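Local coordinates for similar to sp|P32453 Saccharomyces cerevisiae YNL315c ATP11 (Candida glabrata CBS 138, PDB 2P4F), which probably acts as a mitochondrial chaperone that binds unfolded protein, as in the ATP11 family, whose yeast member assists assembly of the F1 part of ATP synthase, at residues H195-S200 with A211-T216; L156-L161 with L181-W186; V138-T143 with D226-L231; P191-C196 with Q218-L223. All blocks are in the same frame, centred on the assembly; numbering follows the deposited sequence.

All four contacts lie in one antiparallel sheet with strand order 133-139, 229-236, 215-220, 193-200, 179-190, 156-162. Contact 3 joins the first two strands at one edge and contact 2 the last two at the other, their centres about 24 Å apart. Contacts 1 and 4 use the same central pair, 193-200 with 215-220, and share His195 and Cys196; their centres are about 16 Å apart. Along the chain, contact 2 closes before contacts 1 and 4 open, and contact 3, spanning residues 138 to 231, encloses the rest. The sheet thus brings together strands far apart in sequence (133-139 with 229-236) in the half-barrel of this chaperone domain.

Contact 1: residues H195-S200 with A211-T216; sequences HCLITS and AKPHTT
A classic beta bulge sets this contact apart: His214 and Thr215 both face Ile198, so one residue on strand 193-200 is matched by two on segment 211-216. The bulge brings the His214 ring over the backbone, with Ile198 O lying 3.4 Å above the ring plane, over its centre. The ring gets there because its CG sits between the backbone N and the carbonyl carbon (chi1 51°). Its rotation is fixed by two bonds: ND1 pairs in the ring plane with Thr215 OG1 at 2.9 Å, and NE2 bonds Gln182 OE1. On the same side, Ile198 CG2 touches His214 CE1 at 3.6 Å.

Within the bulge, Ile198 N donates to Thr215 O at 2.9 Å and nearly straight (168°), whereas the return bond from Thr215 N to Ile198 O is weak, at 3.3 Å. The next pair, Leu197 with Thr216, is a regular non-hydrogen-bonded one with side chains alongside each other, Leu197 CD2 resting against Thr216 CG2 at 3.5 Å. Ahead of strand 215-220, Pro213 crosses Thr199, its CA 3.5 Å from Thr199 OG1. There a water accepts from Ser200 N and lies 3.0 Å from Lys212 O, bridging a separation too wide for direct pairing.

Strand 193-200 is held between 215-220 on one flank and 179-190 on the other, where Leu197 and Thr199 bond the backbones of Gln185 and Tyr183. Helix 244-257 covers the face carrying Ile198 and Thr215, through Leu250 and Ala247 respectively.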
loop_
_atom_site.group_PDB
_atom_site.type_symbol
_atom_site.label_atom_id
_atom_site.label_comp_id
_atom_site.label_asym_id
_atom_site.label_seq_id
_atom_site.Cartn_x
_atom_site.Cartn_y
_atom_site.Cartn_z
ATOM N N HIS A 195 -6.084 4.334 -1.540
ATOM C CA HIS A 195 -4.719 4.836 -1.584
ATOM C C HIS A 195 -3.950 4.411 -0.330
ATOM O O HIS A 195 -4.558 4.328 0.748
ATOM C CB HIS A 195 -4.719 6.371 -1.623
ATOM C CG HIS A 195 -5.348 6.928 -2.870
ATOM N ND1 HIS A 195 -5.603 8.283 -2.969
ATOM C CD2 HIS A 195 -5.686 6.360 -4.060
ATOM C CE1 HIS A 195 -6.107 8.486 -4.196
ATOM N NE2 HIS A 195 -6.185 7.350 -4.893
ATOM N N CYS A 196 -2.658 4.209 -0.471
ATOM C CA CYS A 196 -1.785 3.991 0.686
ATOM C C CYS A 196 -0.702 5.051 0.606
ATOM O O CYS A 196 -0.007 5.112 -0.456
ATOM C CB CYS A 196 -1.229 2.549 0.639
ATOM S SG CYS A 196 -0.178 2.261 2.107
ATOM N N LEU A 197 -0.520 5.911 1.598
ATOM C CA LEU A 197 0.399 7.025 1.578
ATOM C C LEU A 197 1.480 6.771 2.628
ATOM O O LEU A 197 1.112 6.439 3.778
ATOM C CB LEU A 197 -0.325 8.320 1.940
ATOM C CG LEU A 197 -1.641 8.637 1.178
ATOM C CD1 LEU A 197 -2.147 10.005 1.645
ATOM C CD2 LEU A 197 -1.452 8.546 -0.311
ATOM N N ILE A 198 2.736 6.910 2.287
ATOM C CA ILE A 198 3.823 6.701 3.231
ATOM C C ILE A 198 4.634 7.981 3.341
ATOM O O ILE A 198 5.086 8.537 2.333
ATOM C CB ILE A 198 4.660 5.456 2.838
ATOM C CG1 ILE A 198 3.779 4.240 2.478
ATOM C CG2 ILE A 198 5.645 5.117 3.976
ATOM C CD1 ILE A 198 4.600 3.010 2.056
ATOM N N THR A 199 4.818 8.458 4.583
ATOM C CA THR A 199 5.376 9.757 4.889
ATOM C C THR A 199 6.428 9.640 5.993
ATOM O O THR A 199 6.219 8.889 6.968
ATOM C CB THR A 199 4.277 10.704 5.420
ATOM O OG1 THR A 199 3.208 10.708 4.466
ATOM C CG2 THR A 199 4.815 12.113 5.588
ATOM N N SER A 200 7.524 10.345 5.843
ATOM C CA SER A 200 8.495 10.230 6.939
ATOM C C SER A 200 8.035 10.930 8.202
ATOM O O SER A 200 7.639 12.117 8.141
ATOM C CB SER A 200 9.834 10.791 6.477
ATOM O OG SER A 200 10.791 10.719 7.516
ATOM N N ALA A 211 6.057 17.413 4.101
ATOM C CA ALA A 211 4.704 17.087 4.499
ATOM C C ALA A 211 4.077 16.171 3.455
ATOM O O ALA A 211 3.193 15.350 3.737
ATOM C CB ALA A 211 3.867 18.360 4.638
ATOM N N LYS A 212 4.529 16.275 2.198
ATOM C CA LYS A 212 4.079 15.361 1.136
ATOM C C LYS A 212 4.540 13.918 1.389
ATOM O O LYS A 212 5.688 13.720 1.737
ATOM C CB LYS A 212 4.649 15.926 -0.165
ATOM C CG LYS A 212 4.571 15.300 -1.496
ATOM C CD LYS A 212 5.132 16.211 -2.600
ATOM C CE LYS A 212 6.597 16.535 -2.326
ATOM N NZ LYS A 212 7.431 16.412 -3.559
ATOM N N PRO A 213 3.703 12.916 1.181
ATOM C CA PRO A 213 4.198 11.546 1.260
ATOM C C PRO A 213 5.314 11.335 0.254
ATOM O O PRO A 213 5.246 11.801 -0.877
ATOM C CB PRO A 213 3.017 10.658 0.851
ATOM C CG PRO A 213 1.845 11.555 0.830
ATOM C CD PRO A 213 2.278 13.003 0.807
ATOM N N HIS A 214 6.351 10.590 0.627
ATOM C CA HIS A 214 7.347 10.256 -0.406
ATOM C C HIS A 214 6.844 9.152 -1.322
ATOM O O HIS A 214 7.358 9.016 -2.440
ATOM C CB HIS A 214 8.650 9.830 0.248
ATOM C CG HIS A 214 8.538 8.768 1.304
ATOM N ND1 HIS A 214 8.244 7.459 0.998
ATOM C CD2 HIS A 214 8.733 8.872 2.666
ATOM C CE1 HIS A 214 8.240 6.763 2.145
ATOM N NE2 HIS A 214 8.531 7.606 3.161
ATOM N N THR A 215 5.883 8.348 -0.876
ATOM C CA THR A 215 5.366 7.219 -1.681
ATOM C C THR A 215 3.837 7.263 -1.664
ATOM O O THR A 215 3.263 7.305 -0.535
ATOM C CB THR A 215 5.868 5.888 -1.116
ATOM O OG1 THR A 215 7.305 5.865 -1.218
ATOM C CG2 THR A 215 5.370 4.701 -1.963
ATOM N N THR A 216 3.193 7.256 -2.808
ATOM C CA THR A 216 1.719 7.180 -2.850
ATOM C C THR A 216 1.384 5.986 -3.705
ATOM O O THR A 216 1.927 5.847 -4.837
ATOM C CB THR A 216 1.136 8.452 -3.477
ATOM O OG1 THR A 216 1.378 9.537 -2.525
ATOM C CG2 THR A 216 -0.366 8.427 -3.677
HETATM O O HOH W 1 7.584 12.198 3.514
#

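Contact 2: residues L156-L161 with L181-W186; sequences LFVLPL and LQYVQW
Strands 156-161 and 181-186 run antiparallel, 147° between their directions and 4.5 Å apart at closest approach, joined by reciprocal hydrogen bonds in the Phe157-Val184 and Leu159-Gln182 pairs. Of these four bonds, that from Val184 N to Phe157 O (2.9 Å) is the straightest at 176°, yet its donor stands 44° above the carbonyl plane.

On one face, Val158 lies between Leu181 and Tyr183 and uses a different methyl for each: CG1, anti to its backbone N, meets Leu181 CB at 3.9 Å, while CG2 meets Tyr183 CD1 at 3.8 Å. Leu156 reaches the same ring from two residues earlier in the strand, CD1 to Tyr183 CD1 4.0 Å, and that methyl also lies 3.4 Å from Val184 O. Phe157 O comes to the edge of the tyrosine ring. Tyr204 meets this ring edge-to-face, and Phe278 of helix 266-280 touches Leu156 and Val158.

On the other face, Leu159 CD1 packs on Val184 CG2 at 3.8 Å, and Leu159 also touches Val254 and Phe257 of helix 244-257. Gln182 bends at chi2 and lays its amide beside Leu161, NE2 being 3.8 Å from Leu161 CB.

Side-chain contacts between the strands are thus mostly apolar, the exception being the Gln182 amide against Leu161. This buried amide is paid for at both ends, OE1 by His214 and NE2 by Glu180 O.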
loop_
_atom_site.group_PDB
_atom_site.type_symbol
_atom_site.label_atom_id
_atom_site.label_comp_id
_atom_site.label_asym_id
_atom_site.label_seq_id
_atom_site.Cartn_x
_atom_site.Cartn_y
_atom_site.Cartn_z
ATOM N N LEU A 156 -4.193 3.582 10.018
ATOM C CA LEU A 156 -2.947 4.298 10.271
ATOM C C LEU A 156 -1.941 3.323 10.849
ATOM O O LEU A 156 -2.304 2.481 11.685
ATOM C CB LEU A 156 -3.211 5.455 11.241
ATOM C CG LEU A 156 -2.002 6.369 11.492
ATOM C CD1 LEU A 156 -1.614 7.112 10.214
ATOM C CD2 LEU A 156 -2.309 7.361 12.633
ATOM N N PHE A 157 -0.687 3.420 10.464
ATOM C CA PHE A 157 0.317 2.581 11.119
ATOM C C PHE A 157 1.661 3.299 11.049
ATOM O O PHE A 157 1.754 4.373 10.454
ATOM C CB PHE A 157 0.384 1.196 10.493
ATOM C CG PHE A 157 1.022 0.107 11.375
ATOM C CD1 PHE A 157 0.687 0.005 12.740
ATOM C CD2 PHE A 157 1.909 -0.787 10.839
ATOM C CE1 PHE A 157 1.229 -1.000 13.552
ATOM C CE2 PHE A 157 2.452 -1.804 11.635
ATOM C CZ PHE A 157 2.094 -1.896 12.977
ATOM N N VAL A 158 2.668 2.730 11.716
ATOM C CA VAL A 158 4.048 3.234 11.603
ATOM C C VAL A 158 4.919 2.073 11.210
ATOM O O VAL A 158 4.697 0.945 11.725
ATOM C CB VAL A 158 4.508 3.817 12.958
ATOM C CG1 VAL A 158 5.963 4.171 12.908
ATOM C CG2 VAL A 158 3.624 5.038 13.262
ATOM N N LEU A 159 5.882 2.280 10.302
ATOM C CA LEU A 159 6.816 1.237 9.972
ATOM C C LEU A 159 8.221 1.798 9.971
ATOM O O LEU A 159 8.409 2.944 9.578
ATOM C CB LEU A 159 6.593 0.668 8.549
ATOM C CG LEU A 159 5.394 -0.236 8.351
ATOM C CD1 LEU A 159 5.270 -0.543 6.843
ATOM C CD2 LEU A 159 5.469 -1.538 9.146
ATOM N N PRO A 160 9.197 0.991 10.340
ATOM C CA PRO A 160 10.551 1.483 10.231
ATOM C C PRO A 160 11.101 1.281 8.815
ATOM O O PRO A 160 10.849 0.287 8.130
ATOM C CB PRO A 160 11.308 0.538 11.196
ATOM C CG PRO A 160 10.549 -0.752 11.087
ATOM C CD PRO A 160 9.106 -0.396 10.857
ATOM N N LEU A 161 11.870 2.262 8.398
ATOM C CA LEU A 161 12.736 2.079 7.247
ATOM C C LEU A 161 14.185 1.925 7.750
ATOM O O LEU A 161 14.809 2.841 8.308
ATOM C CB LEU A 161 12.495 3.254 6.313
ATOM C CG LEU A 161 13.302 3.321 5.034
ATOM C CD1 LEU A 161 13.119 1.995 4.292
ATOM C CD2 LEU A 161 12.858 4.520 4.209
ATOM N N LEU A 181 11.353 6.136 11.222
ATOM C CA LEU A 181 9.941 5.778 11.197
ATOM C C LEU A 181 9.171 6.503 10.101
ATOM O O LEU A 181 9.441 7.671 9.840
ATOM C CB LEU A 181 9.295 6.128 12.554
ATOM C CG LEU A 181 9.914 5.418 13.757
ATOM C CD1 LEU A 181 9.200 5.911 15.032
ATOM C CD2 LEU A 181 9.842 3.906 13.589
ATOM N N GLN A 182 8.224 5.747 9.555
ATOM C CA GLN A 182 7.333 6.213 8.499
ATOM C C GLN A 182 5.902 6.074 8.960
ATOM O O GLN A 182 5.600 5.026 9.522
ATOM C CB GLN A 182 7.514 5.346 7.251
ATOM C CG GLN A 182 8.976 5.145 6.847
ATOM C CD GLN A 182 9.730 6.416 6.525
ATOM O OE1 GLN A 182 9.226 7.250 5.768
ATOM N NE2 GLN A 182 10.962 6.601 7.045
ATOM N N TYR A 183 5.057 7.064 8.686
ATOM C CA TYR A 183 3.623 6.797 8.783
ATOM C C TYR A 183 3.145 6.100 7.539
ATOM O O TYR A 183 3.601 6.426 6.423
ATOM C CB TYR A 183 2.897 8.134 8.870
ATOM C CG TYR A 183 2.741 8.716 10.261
ATOM C CD1 TYR A 183 2.130 7.951 11.249
ATOM C CD2 TYR A 183 3.142 9.997 10.573
ATOM C CE1 TYR A 183 1.958 8.451 12.542
ATOM C CE2 TYR A 183 2.972 10.525 11.842
ATOM C CZ TYR A 183 2.383 9.732 12.832
ATOM O OH TYR A 183 2.166 10.207 14.085
ATOM N N VAL A 184 2.207 5.186 7.734
ATOM C CA VAL A 184 1.446 4.540 6.675
ATOM C C VAL A 184 0.005 4.964 6.834
ATOM O O VAL A 184 -0.524 4.758 7.959
ATOM C CB VAL A 184 1.546 3.004 6.787
ATOM C CG1 VAL A 184 0.648 2.316 5.752
ATOM C CG2 VAL A 184 3.005 2.560 6.670
ATOM N N GLN A 185 -0.644 5.530 5.838
ATOM C CA GLN A 185 -2.048 5.906 5.991
ATOM C C GLN A 185 -2.821 5.349 4.783
ATOM O O GLN A 185 -2.440 5.625 3.643
ATOM C CB GLN A 185 -2.252 7.450 6.071
ATOM C CG GLN A 185 -3.700 7.776 6.510
ATOM C CD GLN A 185 -3.919 9.264 6.731
ATOM O OE1 GLN A 185 -3.014 10.111 6.463
ATOM N NE2 GLN A 185 -5.114 9.593 7.219
ATOM N N TRP A 186 -3.903 4.635 5.085
ATOM C CA TRP A 186 -4.827 4.202 4.045
ATOM C C TRP A 186 -5.936 5.234 3.895
ATOM O O TRP A 186 -6.506 5.676 4.912
ATOM C CB TRP A 186 -5.429 2.862 4.410
ATOM C CG TRP A 186 -4.464 1.722 4.354
ATOM C CD1 TRP A 186 -3.674 1.225 5.369
ATOM C CD2 TRP A 186 -4.187 0.915 3.208
ATOM N NE1 TRP A 186 -2.908 0.154 4.927
ATOM C CE2 TRP A 186 -3.224 -0.048 3.594
ATOM C CE3 TRP A 186 -4.678 0.930 1.879
ATOM C CZ2 TRP A 186 -2.733 -1.000 2.707
ATOM C CZ3 TRP A 186 -4.177 -0.028 1.019
ATOM C CH2 TRP A 186 -3.222 -0.979 1.414
#

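Contact 3: residues V138-T143 with D226-L231; sequences VPYVKT and DKDMVL
Val230 N donates to Val138 O at 2.8 Å, the shortest hydrogen bond across this contact, and Val138 N returns one to Val230 O at 2.9 Å and 169°. This pair places the two valines on one face, CB to CB 4.2 Å. Just beyond it strand 133-139 turns into helix 140-153, with Pro139 at the N-cap position.

Asp228, the first residue to leave helix 224-227 and one with positive phi (55°), serves the new helix with two acceptors. Its backbone O receives Tyr140 N at 3.0 Å, from well above the carbonyl plane. Its side chain, with CG anti to the backbone N (chi1 -165°), presents the syn lone pair of OD1 to Val141 N at 2.9 Å. OD2 takes a bond from a water that also accepts from Lys142 N. The amides at the start of the helix probably stabilise the negative charge of the carboxylate.

The Tyr140 ring meets Val230 edge-on, CD1 to CG2 3.7 Å, while Phe144 touches both Val138 and Val230. The arrangement is that of an antiparallel strand pair at the margin of a sheet, running directly into a helix whose opening amides are bound by an aspartate distant in sequence.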
loop_
_atom_site.group_PDB
_atom_site.type_symbol
_atom_site.label_atom_id
_atom_site.label_comp_id
_atom_site.label_asym_id
_atom_site.label_seq_id
_atom_site.Cartn_x
_atom_site.Cartn_y
_atom_site.Cartn_z
ATOM N N VAL A 138 -2.841 -7.696 -8.358
ATOM C CA VAL A 138 -3.110 -8.455 -7.128
ATOM C C VAL A 138 -4.431 -9.166 -7.242
ATOM O O VAL A 138 -5.392 -8.513 -7.646
ATOM C CB VAL A 138 -3.159 -7.464 -5.922
ATOM C CG1 VAL A 138 -3.377 -8.134 -4.599
ATOM C CG2 VAL A 138 -1.860 -6.638 -5.866
ATOM N N PRO A 139 -4.580 -10.451 -6.979
ATOM C CA PRO A 139 -5.941 -11.027 -7.029
ATOM C C PRO A 139 -6.745 -10.455 -5.882
ATOM O O PRO A 139 -6.254 -10.230 -4.761
ATOM C CB PRO A 139 -5.764 -12.541 -6.825
ATOM C CG PRO A 139 -4.401 -12.686 -6.270
ATOM C CD PRO A 139 -3.587 -11.483 -6.659
ATOM N N TYR A 140 -8.016 -10.233 -6.177
ATOM C CA TYR A 140 -8.867 -9.616 -5.162
ATOM C C TYR A 140 -9.190 -10.592 -4.039
ATOM O O TYR A 140 -8.901 -10.327 -2.858
ATOM C CB TYR A 140 -10.135 -9.077 -5.837
ATOM C CG TYR A 140 -10.987 -8.385 -4.778
ATOM C CD1 TYR A 140 -10.646 -7.139 -4.257
ATOM C CD2 TYR A 140 -12.164 -8.994 -4.317
ATOM C CE1 TYR A 140 -11.425 -6.496 -3.291
ATOM C CE2 TYR A 140 -12.928 -8.344 -3.349
ATOM C CZ TYR A 140 -12.562 -7.115 -2.852
ATOM O OH TYR A 140 -13.334 -6.509 -1.910
ATOM N N VAL A 141 -9.850 -11.707 -4.349
ATOM C CA VAL A 141 -10.404 -12.510 -3.251
ATOM C C VAL A 141 -9.234 -13.070 -2.455
ATOM O O VAL A 141 -9.241 -13.007 -1.223
ATOM C CB VAL A 141 -11.341 -13.618 -3.776
ATOM C CG1 VAL A 141 -11.628 -14.711 -2.749
ATOM C CG2 VAL A 141 -12.675 -13.045 -4.252
ATOM N N LYS A 142 -8.236 -13.580 -3.193
ATOM C CA LYS A 142 -7.133 -14.272 -2.546
ATOM C C LYS A 142 -6.290 -13.349 -1.680
ATOM O O LYS A 142 -5.805 -13.760 -0.629
ATOM C CB LYS A 142 -6.273 -14.962 -3.617
ATOM C CG LYS A 142 -5.069 -15.690 -3.046
ATOM C CD LYS A 142 -4.238 -16.342 -4.155
ATOM C CE LYS A 142 -3.380 -17.453 -3.586
ATOM N NZ LYS A 142 -1.930 -17.355 -3.906
ATOM N N THR A 143 -6.087 -12.116 -2.134
ATOM C CA THR A 143 -5.104 -11.269 -1.444
ATOM C C THR A 143 -5.574 -9.894 -1.023
ATOM O O THR A 143 -5.489 -9.448 0.131
ATOM C CB THR A 143 -3.884 -11.115 -2.386
ATOM O OG1 THR A 143 -3.371 -12.446 -2.612
ATOM C CG2 THR A 143 -2.827 -10.233 -1.741
ATOM N N ASP A 226 -15.433 -8.374 -11.917
ATOM C CA ASP A 226 -15.531 -9.166 -13.144
ATOM C C ASP A 226 -14.311 -10.047 -13.399
ATOM O O ASP A 226 -14.494 -11.119 -14.020
ATOM C CB ASP A 226 -15.679 -8.329 -14.404
ATOM C CG ASP A 226 -16.505 -7.081 -14.304
ATOM O OD1 ASP A 226 -17.760 -7.138 -14.280
ATOM O OD2 ASP A 226 -15.881 -5.985 -14.266
ATOM N N LYS A 227 -13.150 -9.561 -12.972
ATOM C CA LYS A 227 -11.934 -10.310 -13.299
ATOM C C LYS A 227 -11.145 -10.722 -12.064
ATOM O O LYS A 227 -10.075 -11.291 -12.217
ATOM C CB LYS A 227 -10.996 -9.487 -14.178
ATOM C CG LYS A 227 -11.514 -9.312 -15.601
ATOM C CD LYS A 227 -10.576 -8.409 -16.421
ATOM C CE LYS A 227 -10.624 -8.876 -17.867
ATOM N NZ LYS A 227 -11.882 -8.315 -18.471
ATOM N N ASP A 228 -11.660 -10.422 -10.852
ATOM C CA ASP A 228 -10.941 -10.777 -9.636
ATOM C C ASP A 228 -9.507 -10.239 -9.597
ATOM O O ASP A 228 -8.587 -10.874 -9.079
ATOM C CB ASP A 228 -10.946 -12.306 -9.459
ATOM C CG ASP A 228 -10.554 -12.694 -8.049
ATOM O OD1 ASP A 228 -10.790 -11.980 -7.050
ATOM O OD2 ASP A 228 -9.936 -13.785 -7.938
ATOM N N MET A 229 -9.325 -9.034 -10.116
ATOM C CA MET A 229 -8.046 -8.362 -10.238
ATOM C C MET A 229 -8.035 -6.982 -9.633
ATOM O O MET A 229 -9.034 -6.279 -9.804
ATOM C CB MET A 229 -7.730 -8.127 -11.744
ATOM C CG MET A 229 -7.424 -9.321 -12.591
ATOM S SD MET A 229 -7.293 -8.655 -14.294
ATOM C CE MET A 229 -5.568 -8.180 -14.281
ATOM N N VAL A 230 -6.944 -6.635 -8.969
ATOM C CA VAL A 230 -6.714 -5.265 -8.474
ATOM C C VAL A 230 -5.487 -4.731 -9.164
ATOM O O VAL A 230 -4.454 -5.451 -9.185
ATOM C CB VAL A 230 -6.538 -5.258 -6.930
ATOM C CG1 VAL A 230 -6.118 -3.901 -6.422
ATOM C CG2 VAL A 230 -7.852 -5.744 -6.321
ATOM N N LEU A 231 -5.536 -3.553 -9.736
ATOM C CA LEU A 231 -4.372 -2.977 -10.444
ATOM C C LEU A 231 -3.746 -1.956 -9.508
ATOM O O LEU A 231 -4.470 -1.074 -8.973
ATOM C CB LEU A 231 -4.848 -2.318 -11.743
ATOM C CG LEU A 231 -5.365 -3.338 -12.790
ATOM C CD1 LEU A 231 -5.567 -2.525 -14.073
ATOM C CD2 LEU A 231 -4.456 -4.487 -12.998
HETATM O O HOH W 2 -8.341 -14.625 -5.859
#

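Contact 4: residues P191-C196 with Q218-L223; sequences PNTVHC and QFHLDL
Gln218 lies alongside His195, both side chains pointing the same way. Its NE2 donates to His195 NE2 at 3.0 Å and 175°; the donor sits 34° out of the imidazole plane, although the bond lies in the plane of the amide. The amide is held further by Lys100 O at NE2 and by Tyr105 and Asn233 at OE1. Taken as acceptor, His195 NE2 is consistent with a neutral ring.

Phe219 follows on the opposite face, in a hydrogen-bonded pair with Val194: Phe219 N to Val194 O is 2.7 Å and Val194 N to Phe219 O 3.0 Å. The edge of its ring meets Cys196, CE2 to CB 4.3 Å, and Phe144 of helix 140-153 packs against it. This is the middle of the six-stranded antiparallel sheet of the half-barrel, where 193-200 and 215-220 are neighbouring central strands.

His220 pairs with Thr193, both on the Gln218 face. A water in the plane of the imidazole joins His220 ND1 (2.7 Å), Thr193 OG1 (2.8 Å) and Asp222 OD2, to which it donates; His220 NE2 is bonded to Asn233.

At Leu221 the amide N reaches Asn192 O at 2.7 Å, and CD1 touches Val194 CG2. Asp222 then crosses Asn192 obliquely, its OD2 lying 3.6 Å from Asn192 CB.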
loop_
_atom_site.group_PDB
_atom_site.type_symbol
_atom_site.label_atom_id
_atom_site.label_comp_id
_atom_site.label_asym_id
_atom_site.label_seq_id
_atom_site.Cartn_x
_atom_site.Cartn_y
_atom_site.Cartn_z
ATOM N N PRO A 191 -15.321 4.185 -4.081
ATOM C CA PRO A 191 -15.639 2.769 -3.938
ATOM C C PRO A 191 -14.685 1.887 -4.725
ATOM O O PRO A 191 -14.532 0.694 -4.352
ATOM C CB PRO A 191 -17.054 2.632 -4.523
ATOM C CG PRO A 191 -17.335 3.889 -5.248
ATOM C CD PRO A 191 -16.425 4.954 -4.696
ATOM N N ASN A 192 -14.063 2.427 -5.777
ATOM C CA ASN A 192 -13.158 1.553 -6.540
ATOM C C ASN A 192 -11.691 1.953 -6.445
ATOM O O ASN A 192 -10.828 1.465 -7.194
ATOM C CB ASN A 192 -13.538 1.598 -8.033
ATOM C CG ASN A 192 -14.863 0.877 -8.219
ATOM O OD1 ASN A 192 -14.940 -0.315 -7.895
ATOM N ND2 ASN A 192 -15.878 1.579 -8.704
ATOM N N THR A 193 -11.372 2.871 -5.500
ATOM C CA THR A 193 -10.021 3.439 -5.496
ATOM C C THR A 193 -9.532 3.641 -4.077
ATOM O O THR A 193 -10.130 4.426 -3.321
ATOM C CB THR A 193 -10.015 4.804 -6.216
ATOM O OG1 THR A 193 -10.791 4.737 -7.432
ATOM C CG2 THR A 193 -8.597 5.244 -6.633
ATOM N N VAL A 194 -8.452 2.954 -3.727
ATOM C CA VAL A 194 -7.921 2.955 -2.347
ATOM C C VAL A 194 -6.495 3.410 -2.411
ATOM O O VAL A 194 -5.754 2.953 -3.309
ATOM C CB VAL A 194 -8.019 1.534 -1.758
ATOM C CG1 VAL A 194 -7.377 1.503 -0.356
ATOM C CG2 VAL A 194 -9.483 1.079 -1.699
ATOM N N HIS A 195 -6.084 4.334 -1.540
ATOM C CA HIS A 195 -4.719 4.836 -1.584
ATOM C C HIS A 195 -3.950 4.411 -0.330
ATOM O O HIS A 195 -4.558 4.328 0.748
ATOM C CB HIS A 195 -4.719 6.371 -1.623
ATOM C CG HIS A 195 -5.348 6.928 -2.870
ATOM N ND1 HIS A 195 -5.603 8.283 -2.969
ATOM C CD2 HIS A 195 -5.686 6.360 -4.060
ATOM C CE1 HIS A 195 -6.107 8.486 -4.196
ATOM N NE2 HIS A 195 -6.185 7.350 -4.893
ATOM N N CYS A 196 -2.658 4.209 -0.471
ATOM C CA CYS A 196 -1.785 3.991 0.686
ATOM C C CYS A 196 -0.702 5.051 0.606
ATOM O O CYS A 196 -0.007 5.112 -0.456
ATOM C CB CYS A 196 -1.229 2.549 0.639
ATOM S SG CYS A 196 -0.178 2.261 2.107
ATOM N N GLN A 218 -1.813 3.658 -5.442
ATOM C CA GLN A 218 -3.223 3.524 -5.722
ATOM C C GLN A 218 -3.522 2.042 -6.001
ATOM O O GLN A 218 -2.730 1.401 -6.732
ATOM C CB GLN A 218 -3.684 4.304 -6.964
ATOM C CG GLN A 218 -3.474 5.833 -6.879
ATOM C CD GLN A 218 -4.269 6.454 -8.029
ATOM O OE1 GLN A 218 -3.795 6.290 -9.193
ATOM N NE2 GLN A 218 -5.420 7.083 -7.757
ATOM N N PHE A 219 -4.652 1.584 -5.421
ATOM C CA PHE A 219 -5.204 0.277 -5.764
ATOM C C PHE A 219 -6.537 0.506 -6.425
ATOM O O PHE A 219 -7.400 1.138 -5.826
ATOM C CB PHE A 219 -5.372 -0.568 -4.502
ATOM C CG PHE A 219 -4.070 -0.932 -3.837
ATOM C CD1 PHE A 219 -3.369 -2.091 -4.164
ATOM C CD2 PHE A 219 -3.548 -0.103 -2.843
ATOM C CE1 PHE A 219 -2.162 -2.467 -3.554
ATOM C CE2 PHE A 219 -2.348 -0.443 -2.232
ATOM C CZ PHE A 219 -1.682 -1.625 -2.559
ATOM N N HIS A 220 -6.667 0.005 -7.653
ATOM C CA HIS A 220 -7.903 0.200 -8.410
ATOM C C HIS A 220 -8.721 -1.062 -8.378
ATOM O O HIS A 220 -8.193 -2.107 -8.763
ATOM C CB HIS A 220 -7.557 0.524 -9.879
ATOM C CG HIS A 220 -6.750 1.789 -9.911
ATOM N ND1 HIS A 220 -7.314 3.034 -9.759
ATOM C CD2 HIS A 220 -5.400 1.938 -10.069
ATOM C CE1 HIS A 220 -6.343 3.929 -9.825
ATOM N NE2 HIS A 220 -5.149 3.297 -10.003
ATOM N N LEU A 221 -9.956 -1.006 -7.945
ATOM C CA LEU A 221 -10.796 -2.188 -7.741
ATOM C C LEU A 221 -11.853 -2.373 -8.813
ATOM O O LEU A 221 -12.725 -3.221 -8.711
ATOM C CB LEU A 221 -11.523 -2.045 -6.372
ATOM C CG LEU A 221 -10.627 -1.708 -5.175
ATOM C CD1 LEU A 221 -11.517 -1.758 -3.934
ATOM C CD2 LEU A 221 -9.414 -2.604 -5.074
ATOM N N ASP A 222 -11.820 -1.565 -9.876
ATOM C CA ASP A 222 -12.820 -1.512 -10.916
ATOM C C ASP A 222 -13.006 -2.878 -11.581
ATOM O O ASP A 222 -14.127 -3.127 -12.097
ATOM C CB ASP A 222 -12.419 -0.474 -11.977
ATOM C CG ASP A 222 -12.093 0.875 -11.351
ATOM O OD1 ASP A 222 -12.830 1.855 -11.721
ATOM O OD2 ASP A 222 -11.112 1.039 -10.565
ATOM N N LEU A 223 -11.964 -3.708 -11.644
ATOM C CA LEU A 223 -12.080 -5.012 -12.301
ATOM C C LEU A 223 -12.175 -6.134 -11.294
ATOM O O LEU A 223 -12.037 -7.349 -11.604
ATOM C CB LEU A 223 -10.819 -5.236 -13.175
ATOM C CG LEU A 223 -10.588 -4.102 -14.167
ATOM C CD1 LEU A 223 -9.372 -4.438 -15.054
ATOM C CD2 LEU A 223 -11.848 -3.834 -14.952
HETATM O O HOH W 3 -10.010 3.340 -9.697
#